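Local coordinates for plant cysteine oxidase 2 (Arabidopsis thaliana, PDB 7CXZ), which catalyses the iron-dependent dioxygenation of N-terminal cysteine residues, which prepares group VII ethylene response factors for proteasomal degradation through the N-end rule pathway, at residues V114-I125 / F172-V183; P135-L143 / F204-V212. One frame throughout, in Å; residues are numbered along the deposited sequence.

Contact 1 of 2, residues V114-I125 / F172-V183; sequences VFSKLLFGTMHI and FTAKTACAVLDV
I125 lies over the ring of F172: its CG1 stands 4.0 Å from the centroid of the F172 ring and only 5° off the ring normal, a CH-pi contact centred on one face. M123 meets the same ring at its edge through CE. With CG anti to the backbone N (chi1 173°) and bends at chi2 and chi3, the M123 chain turns toward C178 and V180, which brings CE 3.6 Å from C178 CB and close to V180 CG2. Its sulfur makes an oblique Met-aromatic contact with F172.

Further along this face, S116 OG donates to D182 OD1 over 2.7 Å, meeting the oxygen nearly along its C-O bond. The other face carries F120, whose ring takes A179 CB over one side, offset toward the rim, while A177 O sits in the ring plane at the edge.

Two antiparallel ladders, F115-V183 to L118-V180 and M123-A174 to I125-F172, hold the backbones, each pair of axes at 152°; K117 N to L181 O is 2.8 Å. At G121 a positive phi and the nearby A177 O suit glycine, and T122 N donates to T176 OG1 (2.9 Å).

Two strand pairs, one in each sheet of the cupin fold, are thus joined by short connections, at G121 and at 175-177. F172 also meets the iron ligand H170 edge-to-face, so the apolar packing by I125 and M123 is consistent with a second-shell role in positioning that histidine.

Contact 2 of 2, residues P135-L143 / F204-V212; sequences PQPSSDTRL and FSSFSVDGV
The chain entering strand 141-153 packs here against the loop that follows strand 198-203, at the far end of the antiparallel sheet of the cupin fold. No hydrogen bond crosses the interface; prolines, valines, phenylalanines and a leucine carry it. P135 sets CG and CD against V212 CG2, with CG at 3.5 Å, a tight carbon pair, the two side chains crossing at a slant. V209 spreads its two methyls over P135 and P137: CG1, anti to the backbone N (chi1 -175°), reaches P135 CB at 3.9 Å, while CG2 reaches P137 CB at 3.9 Å, the side chains of P137 and V209 crossing at about a right angle. P137 CG also approaches F207 CD1 at 3.7 Å, and T141 CG2 lies over one face of that ring. L143 CD1 meets the F204 ring in its plane, 3.8 Å from F204 CD1.

A type I turn from S138 to T141 lies beside the contact, and a type II turn from V209 to V212 shapes the other side. In the first, D140 OD1 accepts from S138 OG (2.9 Å) and T141 OG1 (2.8 Å), which arrive from opposite faces of the carboxylate plane.

K226 of strand 222-228 forms a salt bridge with D140, and W224 of the same strand touches P137, L143 and V209 and meets the rings of F204 and F207.

How the contacts relate
Contact 1 is partly buried near the middle of the chain, its centre about 9 Å from that of the chain, whereas contact 2 lies at the surface, its centre about 26 Å away. Their centres are 31 Å apart and their nearest atoms about 15 Å, so neither touches the other. A shared sheet connects them: strand 122-130 of contact 1 neighbours strand 141-153, whose start belongs to contact 2. The chemistry follows the place. Segments 114-125 and 172-183 are joined by backbone ladders and lie beside the iron site; segments 135-143 and 204-212 meet mainly through apolar side chains, with no hydrogen bond across, and the D140 carboxylate is held within its turn and by strand 222-228.

Contact 1 of 2, residues V114-I125 / F172-V183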
loop_
_atom_site.group_PDB
_atom_site.type_symbol
_atom_site.label_atom_id
_atom_site.label_comp_id
_atom_site.label_asym_id
_atom_site.label_seq_id
_atom_site.Cartn_x
_atom_site.Cartn_y
_atom_site.Cartn_z
ATOM N N VAL A 114 5.258 5.010 2.815
ATOM C CA VAL A 114 4.319 4.019 3.332
ATOM C C VAL A 114 5.104 2.907 4.006
ATOM O O VAL A 114 6.031 2.333 3.407
ATOM C CB VAL A 114 3.408 3.426 2.236
ATOM C CG1 VAL A 114 2.465 2.362 2.846
ATOM C CG2 VAL A 114 2.633 4.521 1.519
ATOM N N PHE A 115 4.751 2.617 5.257
ATOM C CA PHE A 115 5.302 1.512 6.035
ATOM C C PHE A 115 4.268 0.398 6.009
ATOM O O PHE A 115 3.084 0.657 6.206
ATOM C CB PHE A 115 5.553 1.924 7.492
ATOM C CG PHE A 115 6.552 3.030 7.681
ATOM C CD1 PHE A 115 6.276 4.329 7.286
ATOM C CD2 PHE A 115 7.774 2.772 8.305
ATOM C CE1 PHE A 115 7.210 5.351 7.478
ATOM C CE2 PHE A 115 8.696 3.774 8.512
ATOM C CZ PHE A 115 8.428 5.058 8.100
ATOM N N SER A 116 4.694 -0.835 5.751
ATOM C CA SER A 116 3.716 -1.901 5.586
ATOM C C SER A 116 4.193 -3.172 6.264
ATOM O O SER A 116 5.334 -3.598 6.045
ATOM C CB SER A 116 3.467 -2.163 4.096
ATOM O OG SER A 116 2.452 -3.143 3.934
ATOM N N LYS A 117 3.303 -3.825 7.015
ATOM C CA LYS A 117 3.655 -5.093 7.649
ATOM C C LYS A 117 2.579 -6.135 7.407
ATOM O O LYS A 117 1.434 -5.953 7.824
ATOM C CB LYS A 117 3.875 -4.921 9.144
ATOM C CG LYS A 117 4.572 -6.116 9.775
ATOM C CD LYS A 117 4.588 -5.950 11.246
ATOM C CE LYS A 117 5.636 -6.866 11.908
ATOM N NZ LYS A 117 5.250 -8.287 11.705
ATOM N N LEU A 118 2.963 -7.248 6.794
ATOM C CA LEU A 118 2.058 -8.377 6.606
ATOM C C LEU A 118 1.907 -9.083 7.943
ATOM O O LEU A 118 2.868 -9.666 8.457
ATOM C CB LEU A 118 2.594 -9.323 5.530
ATOM C CG LEU A 118 1.768 -10.592 5.273
ATOM C CD1 LEU A 118 0.447 -10.216 4.614
ATOM C CD2 LEU A 118 2.571 -11.516 4.364
ATOM N N LEU A 119 0.697 -9.013 8.518
ATOM C CA LEU A 119 0.448 -9.542 9.852
ATOM C C LEU A 119 0.277 -11.058 9.849
ATOM O O LEU A 119 0.747 -11.733 10.780
ATOM C CB LEU A 119 -0.795 -8.870 10.446
ATOM C CG LEU A 119 -0.709 -7.350 10.618
ATOM C CD1 LEU A 119 -2.101 -6.811 10.959
ATOM C CD2 LEU A 119 0.303 -6.998 11.676
ATOM N N PHE A 120 -0.417 -11.603 8.846
ATOM C CA PHE A 120 -0.525 -13.053 8.671
ATOM C C PHE A 120 -0.856 -13.319 7.210
ATOM O O PHE A 120 -1.337 -12.430 6.490
ATOM C CB PHE A 120 -1.550 -13.697 9.642
ATOM C CG PHE A 120 -2.973 -13.190 9.533
ATOM C CD1 PHE A 120 -3.782 -13.522 8.440
ATOM C CD2 PHE A 120 -3.533 -12.454 10.569
ATOM C CE1 PHE A 120 -5.101 -13.081 8.371
ATOM C CE2 PHE A 120 -4.867 -12.009 10.500
ATOM C CZ PHE A 120 -5.639 -12.336 9.408
ATOM N N GLY A 121 -0.608 -14.555 6.777
ATOM C CA GLY A 121 -0.959 -14.980 5.438
ATOM C C GLY A 121 0.253 -15.024 4.525
ATOM O O GLY A 121 1.371 -14.642 4.888
ATOM N N THR A 122 0.000 -15.509 3.311
ATOM C CA THR A 122 0.959 -15.478 2.214
ATOM C C THR A 122 0.440 -14.505 1.171
ATOM O O THR A 122 -0.679 -14.662 0.659
ATOM C CB THR A 122 1.159 -16.860 1.589
ATOM O OG1 THR A 122 1.811 -17.709 2.549
ATOM C CG2 THR A 122 2.039 -16.711 0.324
ATOM N N MET A 123 1.249 -13.497 0.874
ATOM C CA MET A 123 0.900 -12.418 -0.029
ATOM C C MET A 123 1.941 -12.336 -1.132
ATOM O O MET A 123 3.138 -12.381 -0.843
ATOM C CB MET A 123 0.884 -11.093 0.737
ATOM C CG MET A 123 0.689 -9.899 -0.166
ATOM S SD MET A 123 -1.043 -9.725 -0.535
ATOM C CE MET A 123 -1.565 -9.181 1.097
ATOM N N HIS A 124 1.504 -12.180 -2.381
ATOM C CA HIS A 124 2.446 -11.864 -3.430
ATOM C C HIS A 124 2.520 -10.355 -3.585
ATOM O O HIS A 124 1.493 -9.677 -3.609
ATOM C CB HIS A 124 2.065 -12.496 -4.763
ATOM C CG HIS A 124 3.011 -12.130 -5.862
ATOM N ND1 HIS A 124 2.770 -11.089 -6.734
ATOM C CD2 HIS A 124 4.232 -12.622 -6.182
ATOM C CE1 HIS A 124 3.799 -10.972 -7.561
ATOM N NE2 HIS A 124 4.700 -11.882 -7.241
ATOM N N ILE A 125 3.743 -9.832 -3.715
ATOM C CA ILE A 125 3.967 -8.406 -3.937
ATOM C C ILE A 125 4.797 -8.226 -5.190
ATOM O O ILE A 125 5.870 -8.841 -5.323
ATOM C CB ILE A 125 4.675 -7.745 -2.741
ATOM C CG1 ILE A 125 3.790 -7.843 -1.506
ATOM C CG2 ILE A 125 4.956 -6.274 -3.053
ATOM C CD1 ILE A 125 4.461 -7.377 -0.266
ATOM N N PHE A 172 -0.632 -5.929 -4.634
ATOM C CA PHE A 172 -0.685 -6.960 -3.594
ATOM C C PHE A 172 -1.731 -7.997 -3.986
ATOM O O PHE A 172 -2.886 -7.636 -4.260
ATOM C CB PHE A 172 -1.092 -6.379 -2.229
ATOM C CG PHE A 172 0.007 -5.696 -1.464
ATOM C CD1 PHE A 172 0.829 -4.747 -2.057
ATOM C CD2 PHE A 172 0.218 -6.020 -0.129
ATOM C CE1 PHE A 172 1.838 -4.109 -1.319
ATOM C CE2 PHE A 172 1.222 -5.402 0.609
ATOM C CZ PHE A 172 2.038 -4.440 0.016
ATOM N N THR A 173 -1.356 -9.282 -3.987
ATOM C CA THR A 173 -2.299 -10.353 -4.299
ATOM C C THR A 173 -2.200 -11.415 -3.221
ATOM O O THR A 173 -1.148 -12.056 -3.070
ATOM C CB THR A 173 -2.000 -10.971 -5.666
ATOM O OG1 THR A 173 -1.861 -9.930 -6.640
ATOM C CG2 THR A 173 -3.107 -11.902 -6.092
ATOM N N ALA A 174 -3.298 -11.623 -2.497
ATOM C CA ALA A 174 -3.310 -12.589 -1.414
ATOM C C ALA A 174 -3.391 -13.996 -1.989
ATOM O O ALA A 174 -4.232 -14.262 -2.853
ATOM C CB ALA A 174 -4.507 -12.337 -0.492
ATOM N N LYS A 175 -2.539 -14.903 -1.500
ATOM C CA LYS A 175 -2.666 -16.318 -1.846
ATOM C C LYS A 175 -3.422 -17.112 -0.791
ATOM O O LYS A 175 -3.979 -18.173 -1.092
ATOM C CB LYS A 175 -1.280 -16.931 -2.071
ATOM C CG LYS A 175 -0.574 -16.383 -3.327
ATOM C CD LYS A 175 0.708 -17.138 -3.620
ATOM C CE LYS A 175 1.302 -16.677 -4.930
ATOM N NZ LYS A 175 1.616 -17.797 -5.827
ATOM N N THR A 176 -3.372 -16.666 0.451
ATOM C CA THR A 176 -4.203 -17.126 1.541
ATOM C C THR A 176 -4.826 -15.883 2.157
ATOM O O THR A 176 -4.555 -14.761 1.724
ATOM C CB THR A 176 -3.389 -17.881 2.593
ATOM O OG1 THR A 176 -2.522 -16.956 3.260
ATOM C CG2 THR A 176 -2.550 -18.987 1.938
ATOM N N ALA A 177 -5.649 -16.077 3.181
ATOM C CA ALA A 177 -6.161 -14.934 3.924
ATOM C C ALA A 177 -4.999 -14.108 4.469
ATOM O O ALA A 177 -4.086 -14.640 5.115
ATOM C CB ALA A 177 -7.043 -15.415 5.070
ATOM N N CYS A 178 -5.039 -12.796 4.227
ATOM C CA CYS A 178 -3.949 -11.920 4.635
ATOM C C CYS A 178 -4.507 -10.705 5.353
ATOM O O CYS A 178 -5.546 -10.174 4.966
ATOM C CB CYS A 178 -3.175 -11.427 3.426
ATOM S SG CYS A 178 -2.104 -12.666 2.647
ATOM N N ALA A 179 -3.778 -10.222 6.359
ATOM C CA ALA A 179 -4.030 -8.906 6.943
ATOM C C ALA A 179 -2.763 -8.075 6.818
ATOM O O ALA A 179 -1.680 -8.559 7.157
ATOM C CB ALA A 179 -4.447 -9.032 8.415
ATOM N N VAL A 180 -2.889 -6.833 6.341
ATOM C CA VAL A 180 -1.748 -5.927 6.180
ATOM C C VAL A 180 -1.975 -4.673 7.011
ATOM O O VAL A 180 -3.004 -4.003 6.855
ATOM C CB VAL A 180 -1.549 -5.535 4.708
ATOM C CG1 VAL A 180 -0.329 -4.633 4.568
ATOM C CG2 VAL A 180 -1.398 -6.761 3.829
ATOM N N LEU A 181 -1.002 -4.330 7.849
ATOM C CA LEU A 181 -1.015 -3.088 8.617
ATOM C C LEU A 181 -0.199 -2.062 7.842
ATOM O O LEU A 181 0.976 -2.306 7.543
ATOM C CB LEU A 181 -0.415 -3.316 9.997
ATOM C CG LEU A 181 -0.252 -2.102 10.905
ATOM C CD1 LEU A 181 -1.584 -1.396 11.154
ATOM C CD2 LEU A 181 0.369 -2.528 12.239
ATOM N N ASP A 182 -0.828 -0.945 7.476
ATOM C CA ASP A 182 -0.181 0.112 6.702
ATOM C C ASP A 182 -0.186 1.403 7.505
ATOM O O ASP A 182 -1.200 1.757 8.122
ATOM C CB ASP A 182 -0.903 0.377 5.365
ATOM C CG ASP A 182 -0.573 -0.654 4.283
ATOM O OD1 ASP A 182 0.560 -1.189 4.237
ATOM O OD2 ASP A 182 -1.471 -0.919 3.454
ATOM N N VAL A 183 0.943 2.103 7.480
ATOM C CA VAL A 183 1.054 3.488 7.943
ATOM C C VAL A 183 1.433 4.319 6.728
ATOM O O VAL A 183 2.485 4.089 6.116
ATOM C CB VAL A 183 2.091 3.641 9.059
ATOM C CG1 VAL A 183 2.196 5.108 9.467
ATOM C CG2 VAL A 183 1.731 2.742 10.256
HETATM O O HOH W 1 0.839 -9.044 -6.677
#

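Contact 2 of 2, residues P135-L143 / F204-V212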
loop_
_atom_site.group_PDB
_atom_site.type_symbol
_atom_site.label_atom_id
_atom_site.label_comp_id
_atom_site.label_asym_id
_atom_site.label_seq_id
_atom_site.Cartn_x
_atom_site.Cartn_y
_atom_site.Cartn_z
ATOM N N PRO A 135 12.403 7.964 -22.194
ATOM C CA PRO A 135 11.417 8.115 -23.272
ATOM C C PRO A 135 10.160 7.293 -23.017
ATOM O O PRO A 135 10.172 6.273 -22.324
ATOM C CB PRO A 135 12.163 7.599 -24.514
ATOM C CG PRO A 135 13.629 7.622 -24.147
ATOM C CD PRO A 135 13.668 7.363 -22.663
ATOM N N GLN A 136 9.065 7.726 -23.631
ATOM C CA GLN A 136 7.787 7.048 -23.469
ATOM C C GLN A 136 7.218 6.676 -24.829
ATOM O O GLN A 136 7.354 7.450 -25.783
ATOM C CB GLN A 136 6.778 7.940 -22.746
ATOM C CG GLN A 136 7.211 8.380 -21.385
ATOM C CD GLN A 136 6.217 9.296 -20.757
ATOM O OE1 GLN A 136 5.030 8.977 -20.664
ATOM N NE2 GLN A 136 6.679 10.458 -20.334
ATOM N N PRO A 137 6.549 5.525 -24.945
ATOM C CA PRO A 137 5.835 5.228 -26.201
ATOM C C PRO A 137 4.593 6.072 -26.370
ATOM O O PRO A 137 4.158 6.321 -27.502
ATOM C CB PRO A 137 5.477 3.744 -26.077
ATOM C CG PRO A 137 5.658 3.385 -24.631
ATOM C CD PRO A 137 6.315 4.512 -23.900
ATOM N N SER A 138 3.993 6.508 -25.269
ATOM C CA SER A 138 2.818 7.360 -25.306
ATOM C C SER A 138 2.753 8.090 -23.979
ATOM O O SER A 138 3.409 7.699 -23.015
ATOM C CB SER A 138 1.541 6.555 -25.556
ATOM O OG SER A 138 1.458 5.465 -24.654
ATOM N N SER A 139 1.965 9.169 -23.947
ATOM C CA SER A 139 1.913 10.031 -22.769
ATOM C C SER A 139 1.537 9.272 -21.499
ATOM O O SER A 139 1.925 9.678 -20.398
ATOM C CB SER A 139 0.922 11.169 -23.002
ATOM O OG SER A 139 0.976 11.603 -24.354
ATOM N N ASP A 140 0.786 8.185 -21.617
ATOM C CA ASP A 140 0.270 7.507 -20.433
ATOM C C ASP A 140 1.099 6.302 -20.020
ATOM O O ASP A 140 0.745 5.619 -19.046
ATOM C CB ASP A 140 -1.190 7.097 -20.670
ATOM C CG ASP A 140 -1.356 6.052 -21.776
ATOM O OD1 ASP A 140 -0.363 5.602 -22.397
ATOM O OD2 ASP A 140 -2.521 5.670 -22.035
ATOM N N THR A 141 2.194 6.016 -20.722
ATOM C CA THR A 141 2.987 4.819 -20.481
ATOM C C THR A 141 4.439 5.193 -20.213
ATOM O O THR A 141 5.041 5.954 -20.975
ATOM C CB THR A 141 2.877 3.852 -21.670
ATOM O OG1 THR A 141 1.483 3.611 -21.942
ATOM C CG2 THR A 141 3.605 2.550 -21.411
ATOM N N ARG A 142 5.010 4.609 -19.162
ATOM C CA ARG A 142 6.319 5.006 -18.661
ATOM C C ARG A 142 7.135 3.781 -18.283
ATOM O O ARG A 142 6.607 2.763 -17.823
ATOM C CB ARG A 142 6.209 5.887 -17.416
ATOM C CG ARG A 142 5.535 7.225 -17.560
ATOM C CD ARG A 142 5.566 7.961 -16.181
ATOM N NE ARG A 142 6.929 8.342 -15.792
ATOM C CZ ARG A 142 7.277 8.952 -14.650
ATOM N NH1 ARG A 142 6.362 9.283 -13.744
ATOM N NH2 ARG A 142 8.558 9.253 -14.426
ATOM N N LEU A 143 8.452 3.905 -18.436
ATOM C CA LEU A 143 9.363 2.825 -18.100
ATOM C C LEU A 143 9.592 2.765 -16.596
ATOM O O LEU A 143 9.803 3.799 -15.951
ATOM C CB LEU A 143 10.699 3.040 -18.814
ATOM C CG LEU A 143 11.748 1.961 -18.600
ATOM C CD1 LEU A 143 11.310 0.625 -19.217
ATOM C CD2 LEU A 143 13.099 2.408 -19.177
ATOM N N PHE A 204 9.134 -5.476 -20.635
ATOM C CA PHE A 204 9.932 -4.503 -21.377
ATOM C C PHE A 204 9.821 -4.733 -22.871
ATOM O O PHE A 204 9.674 -3.779 -23.644
ATOM C CB PHE A 204 11.396 -4.570 -20.960
ATOM C CG PHE A 204 12.276 -3.647 -21.748
ATOM C CD1 PHE A 204 12.405 -2.322 -21.372
ATOM C CD2 PHE A 204 12.945 -4.088 -22.886
ATOM C CE1 PHE A 204 13.208 -1.450 -22.083
ATOM C CE2 PHE A 204 13.746 -3.222 -23.615
ATOM C CZ PHE A 204 13.884 -1.904 -23.208
ATOM N N SER A 205 9.867 -6.006 -23.291
ATOM C CA SER A 205 9.858 -6.350 -24.707
ATOM C C SER A 205 8.537 -6.040 -25.391
ATOM O O SER A 205 8.440 -6.240 -26.604
ATOM C CB SER A 205 10.184 -7.833 -24.879
ATOM O OG SER A 205 9.165 -8.627 -24.287
ATOM N N SER A 206 7.517 -5.563 -24.660
ATOM C CA SER A 206 6.243 -5.222 -25.290
ATOM C C SER A 206 6.250 -3.863 -25.969
ATOM O O SER A 206 5.343 -3.573 -26.757
ATOM C CB SER A 206 5.099 -5.247 -24.265
ATOM O OG SER A 206 4.647 -6.574 -24.053
ATOM N N PHE A 207 7.222 -3.008 -25.661
ATOM C CA PHE A 207 7.321 -1.690 -26.266
ATOM C C PHE A 207 8.770 -1.469 -26.676
ATOM O O PHE A 207 9.683 -1.639 -25.862
ATOM C CB PHE A 207 6.863 -0.588 -25.313
ATOM C CG PHE A 207 5.386 -0.621 -24.990
ATOM C CD1 PHE A 207 4.476 0.046 -25.779
ATOM C CD2 PHE A 207 4.923 -1.285 -23.859
ATOM C CE1 PHE A 207 3.122 0.030 -25.468
ATOM C CE2 PHE A 207 3.580 -1.311 -23.551
ATOM C CZ PHE A 207 2.677 -0.658 -24.349
ATOM N N SER A 208 8.978 -1.128 -27.939
ATOM C CA SER A 208 10.303 -0.865 -28.492
ATOM C C SER A 208 10.359 0.623 -28.815
ATOM O O SER A 208 9.795 1.050 -29.820
ATOM C CB SER A 208 10.527 -1.740 -29.732
ATOM O OG SER A 208 11.693 -1.410 -30.474
ATOM N N VAL A 209 11.029 1.415 -27.965
ATOM C CA VAL A 209 10.977 2.878 -28.008
ATOM C C VAL A 209 12.358 3.440 -28.348
ATOM O O VAL A 209 13.361 2.954 -27.815
ATOM C CB VAL A 209 10.503 3.451 -26.653
ATOM C CG1 VAL A 209 10.334 4.943 -26.750
ATOM C CG2 VAL A 209 9.220 2.759 -26.184
ATOM N N ASP A 210 12.424 4.482 -29.191
ATOM C CA ASP A 210 13.748 5.018 -29.521
ATOM C C ASP A 210 14.366 5.725 -28.324
ATOM O O ASP A 210 13.670 6.305 -27.486
ATOM C CB ASP A 210 13.724 5.965 -30.739
ATOM C CG ASP A 210 13.114 7.327 -30.452
ATOM O OD1 ASP A 210 11.876 7.419 -30.443
ATOM O OD2 ASP A 210 13.863 8.324 -30.294
ATOM N N GLY A 211 15.696 5.656 -28.234
ATOM C CA GLY A 211 16.379 6.321 -27.143
ATOM C C GLY A 211 16.394 5.521 -25.863
ATOM O O GLY A 211 16.842 6.042 -24.830
ATOM N N VAL A 212 15.913 4.278 -25.913
ATOM C CA VAL A 212 15.968 3.329 -24.804
ATOM C C VAL A 212 16.726 2.097 -25.266
ATOM O O VAL A 212 16.322 1.432 -26.230
ATOM C CB VAL A 212 14.574 2.919 -24.313
ATOM C CG1 VAL A 212 14.714 1.998 -23.073
ATOM C CG2 VAL A 212 13.746 4.129 -24.007
#